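Local coordinates for GAF domain/HD domain protein (Geobacter sulfurreducens, PDB 3EEA) that is of unknown function but may have phosphatase activity, with this chain forming the GAF domain of a longer GAF/HD-domain protein, at residues K27-R32 with M126-D131. Sequence-based numbering, arbitrary orientation.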
ATOM      1  N   LYS A  27      -3.922   0.588  -9.747  1.00 18.91           N
ATOM      2  CA  LYS A  27      -4.452  -0.770  -9.672  1.00 19.55           C
ATOM      3  C   LYS A  27      -5.621  -0.908  -8.702  1.00 19.01           C
ATOM      4  O   LYS A  27      -6.491  -1.800  -8.872  1.00 18.13           O
ATOM      5  CB  LYS A  27      -3.354  -1.716  -9.282  1.00 18.91           C
ATOM      6  CG  LYS A  27      -2.337  -1.932 -10.384  1.00 22.83           C
ATOM      7  CD  LYS A  27      -1.423  -3.023  -9.946  1.00 28.36           C
ATOM      8  CE  LYS A  27      -0.250  -3.136 -10.853  1.00 32.09           C
ATOM      9  NZ  LYS A  27       0.515  -4.293 -10.344  1.00 36.53           N
ATOM     10  N   LEU A  28      -5.669  -0.056  -7.685  1.00 17.39           N
ATOM     11  CA  LEU A  28      -6.725  -0.169  -6.677  1.00 18.23           C
ATOM     12  C   LEU A  28      -7.944   0.709  -6.948  1.00 18.35           C
ATOM     13  O   LEU A  28      -9.023   0.422  -6.455  1.00 20.26           O
ATOM     14  CB  LEU A  28      -6.159   0.219  -5.291  1.00 16.22           C
ATOM     15  CG  LEU A  28      -5.201  -0.829  -4.735  1.00 18.09           C
ATOM     16  CD1 LEU A  28      -4.566  -0.350  -3.456  1.00 16.88           C
ATOM     17  CD2 LEU A  28      -5.948  -2.202  -4.600  1.00 20.68           C
ATOM     18  N   VAL A  29      -7.750   1.811  -7.673  1.00 16.90           N
ATOM     19  CA  VAL A  29      -8.807   2.799  -7.876  1.00 17.65           C
ATOM     20  C   VAL A  29      -8.773   3.177  -9.332  1.00 18.43           C
ATOM     21  O   VAL A  29      -7.728   3.520  -9.852  1.00 16.88           O
ATOM     22  CB  VAL A  29      -8.593   4.059  -6.981  1.00 19.73           C
ATOM     23  CG1 VAL A  29      -9.703   5.126  -7.241  1.00 17.04           C
ATOM     24  CG2 VAL A  29      -8.550   3.709  -5.465  1.00 20.29           C
ATOM     25  N   LYS A  30      -9.910   3.077 -10.019  1.00 19.69           N
ATOM     26  CA  LYS A  30      -9.987   3.462 -11.450  1.00 20.52           C
ATOM     27  C   LYS A  30      -9.735   4.971 -11.586  1.00 20.52           C
ATOM     28  O   LYS A  30     -10.409   5.804 -10.957  1.00 19.25           O
ATOM     29  CB  LYS A  30     -11.353   3.077 -12.052  1.00 21.68           C
ATOM     30  CG  LYS A  30     -11.523   1.570 -12.120  1.00 24.98           C
ATOM     31  CD  LYS A  30     -12.887   1.108 -12.694  1.00 31.57           C
ATOM     32  CE  LYS A  30     -12.984  -0.443 -12.758  1.00 33.52           C
ATOM     33  NZ  LYS A  30     -14.318  -0.907 -13.293  1.00 36.12           N
ATOM     34  N   THR A  31      -8.738   5.322 -12.392  1.00 20.17           N
ATOM     35  CA  THR A  31      -8.352   6.715 -12.568  1.00 20.88           C
ATOM     36  C   THR A  31      -7.857   6.939 -13.999  1.00 21.10           C
ATOM     37  O   THR A  31      -7.337   6.001 -14.641  1.00 22.33           O
ATOM     38  CB  THR A  31      -7.163   7.074 -11.589  1.00 22.41           C
ATOM     39  OG1 THR A  31      -5.958   6.420 -12.026  1.00 28.40           O
ATOM     40  CG2 THR A  31      -7.441   6.622 -10.207  1.00 25.21           C
ATOM     41  N   ARG A  32      -8.017   8.147 -14.516  1.00 20.02           N
ATOM     42  CA  ARG A  32      -7.405   8.497 -15.791  1.00 19.58           C
ATOM     43  C   ARG A  32      -5.899   8.775 -15.633  1.00 19.19           C
ATOM     44  O   ARG A  32      -5.040   8.301 -16.417  1.00 18.75           O
ATOM     45  CB  ARG A  32      -8.141   9.684 -16.338  1.00 20.04           C
ATOM     46  CG  ARG A  32      -7.692  10.187 -17.686  1.00 22.39           C
ATOM     47  CD  ARG A  32      -8.419  11.445 -17.991  1.00 24.78           C
ATOM     48  NE  ARG A  32      -7.924  12.050 -19.216  1.00 27.57           N
ATOM     49  CZ  ARG A  32      -8.342  11.702 -20.437  1.00 31.93           C
ATOM     50  NH1 ARG A  32      -9.232  10.718 -20.594  1.00 31.17           N
ATOM     51  NH2 ARG A  32      -7.837  12.314 -21.502  1.00 30.89           N
ATOM     52  N   MET A 126      -5.416  13.060  -8.432  1.00 16.20           N
ATOM     53  CA  MET A 126      -5.971  11.914  -9.169  1.00 15.58           C
ATOM     54  C   MET A 126      -7.169  12.427  -9.918  1.00 16.84           C
ATOM     55  O   MET A 126      -7.895  13.253  -9.396  1.00 16.85           O
ATOM     56  CB  MET A 126      -6.366  10.813  -8.214  1.00 17.13           C
ATOM     57  CG  MET A 126      -5.089  10.207  -7.514  1.00 20.47           C
ATOM     58  SD  MET A 126      -5.477   8.900  -6.373  1.00 21.45           S
ATOM     59  CE  MET A 126      -6.074   7.636  -7.411  1.00 21.42           C
ATOM     60  N   ALA A 127      -7.326  11.973 -11.165  1.00 17.98           N
ATOM     61  CA  ALA A 127      -8.363  12.492 -12.038  1.00 18.98           C
ATOM     62  C   ALA A 127      -9.064  11.349 -12.742  1.00 19.41           C
ATOM     63  O   ALA A 127      -8.437  10.355 -13.094  1.00 19.19           O
ATOM     64  CB  ALA A 127      -7.747  13.452 -13.105  1.00 19.27           C
ATOM     65  N   ARG A 128     -10.349  11.531 -12.945  1.00 20.36           N
ATOM     66  CA  ARG A 128     -11.069  10.788 -13.970  1.00 22.94           C
ATOM     67  C   ARG A 128     -12.138  11.656 -14.646  1.00 22.77           C
ATOM     68  O   ARG A 128     -12.471  12.766 -14.167  1.00 22.80           O
ATOM     69  CB  ARG A 128     -11.584   9.438 -13.467  1.00 24.83           C
ATOM     70  CG  ARG A 128     -12.268   9.425 -12.274  1.00 24.93           C
ATOM     71  CD  ARG A 128     -12.328   7.973 -11.762  1.00 29.64           C
ATOM     72  NE  ARG A 128     -13.399   7.873 -10.838  1.00 26.51           N
ATOM     73  CZ  ARG A 128     -13.552   7.006  -9.837  1.00 23.76           C
ATOM     74  NH1 ARG A 128     -14.631   7.161  -9.117  1.00 20.28           N
ATOM     75  NH2 ARG A 128     -12.693   6.058  -9.521  1.00 24.45           N
ATOM     76  N   THR A 129     -12.623  11.192 -15.806  1.00 23.09           N
ATOM     77  CA  THR A 129     -13.529  12.024 -16.587  1.00 23.87           C
ATOM     78  C   THR A 129     -14.812  12.121 -15.838  1.00 24.56           C
ATOM     79  O   THR A 129     -15.179  11.183 -15.126  1.00 24.81           O
ATOM     80  CB  THR A 129     -13.739  11.485 -18.008  1.00 24.19           C
ATOM     81  OG1 THR A 129     -14.095  10.101 -17.938  1.00 24.44           O
ATOM     82  CG2 THR A 129     -12.430  11.639 -18.802  1.00 22.71           C
ATOM     83  N   ARG A 130     -15.472  13.267 -15.982  1.00 26.03           N
ATOM     84  CA  ARG A 130     -16.662  13.625 -15.216  1.00 28.26           C
ATOM     85  C   ARG A 130     -17.931  12.839 -15.549  1.00 28.80           C
ATOM     86  O   ARG A 130     -18.931  12.994 -14.854  1.00 29.93           O
ATOM     87  CB  ARG A 130     -17.004  15.104 -15.426  1.00 28.87           C
ATOM     88  CG  ARG A 130     -16.004  16.073 -14.868  1.00 32.61           C
ATOM     89  CD  ARG A 130     -16.480  17.500 -15.085  1.00 35.50           C
ATOM     90  NE  ARG A 130     -17.568  17.816 -14.158  1.00 37.75           N
ATOM     91  CZ  ARG A 130     -18.814  18.153 -14.487  1.00 39.69           C
ATOM     92  NH1 ARG A 130     -19.201  18.252 -15.745  1.00 39.75           N
ATOM     93  NH2 ARG A 130     -19.688  18.400 -13.520  1.00 41.37           N
ATOM     94  N   ASP A 131     -17.916  12.057 -16.614  1.00 29.41           N
ATOM     95  CA  ASP A 131     -19.062  11.174 -16.923  1.00 30.39           C
ATOM     96  C   ASP A 131     -19.030   9.898 -16.050  1.00 30.39           C
ATOM     97  O   ASP A 131     -20.021   9.185 -15.967  1.00 30.31           O
ATOM     98  CB  ASP A 131     -19.129  10.828 -18.420  1.00 30.30           C
ATOM     99  CG  ASP A 131     -17.834  10.285 -18.949  1.00 32.31           C
ATOM    100  OD1 ASP A 131     -16.803  10.529 -18.302  1.00 37.45           O
ATOM    101  OD2 ASP A 131     -17.825   9.650 -20.015  1.00 33.49           O
TER
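The guanidinium of R128 reaches the backbone of the loop 29-32 and gives one hydrogen bond to it, from NH2 to the carbonyl O of K30, at 2.7 Å. The bond is virtually straight (179° at the hydrogen), and the oxygen lies in the guanidinium plane, offering a lone pair. R128 can span the gap because CG sits between the backbone N and the carbonyl carbon (chi1 49°) and the chain then runs extended to NE, bringing CD to 3.0 Å from the same K30 O. Beside this grip, CG1 of V29 lies 3.9 Å from R128 NH2, the two side chains crossing at about a right angle. A second bond joins backbone to backbone: R32 N donates to A127 O at 2.7 Å, bent to 142°. A127 also bonds to W33, so this link lies where strand 33-39 begins to pair with 119-129 in the central GAF sheet. The methyls of T31 and buried M126 meet tightly, CG2 to CE at 3.3 Å, with M126 bent at its last torsion. R32, extended from CG to NE, crosses T129 with NH1 3.8 Å from T129 CG2, while its NH2 makes a weak hydrogen bond to the bound polyether, a probable crystallisation additive lying in the GAF pocket. Further out, R128 is steadied by a salt bridge from NH1 to E139, a hydrogen bond to the P133 carbonyl and a cation-pi contact with F135. The loop leads from helix 14-28 into strand 33-39, meeting the end of its antiparallel partner 119-129, while V29 and M126 both pack on I143 of helix 137-158.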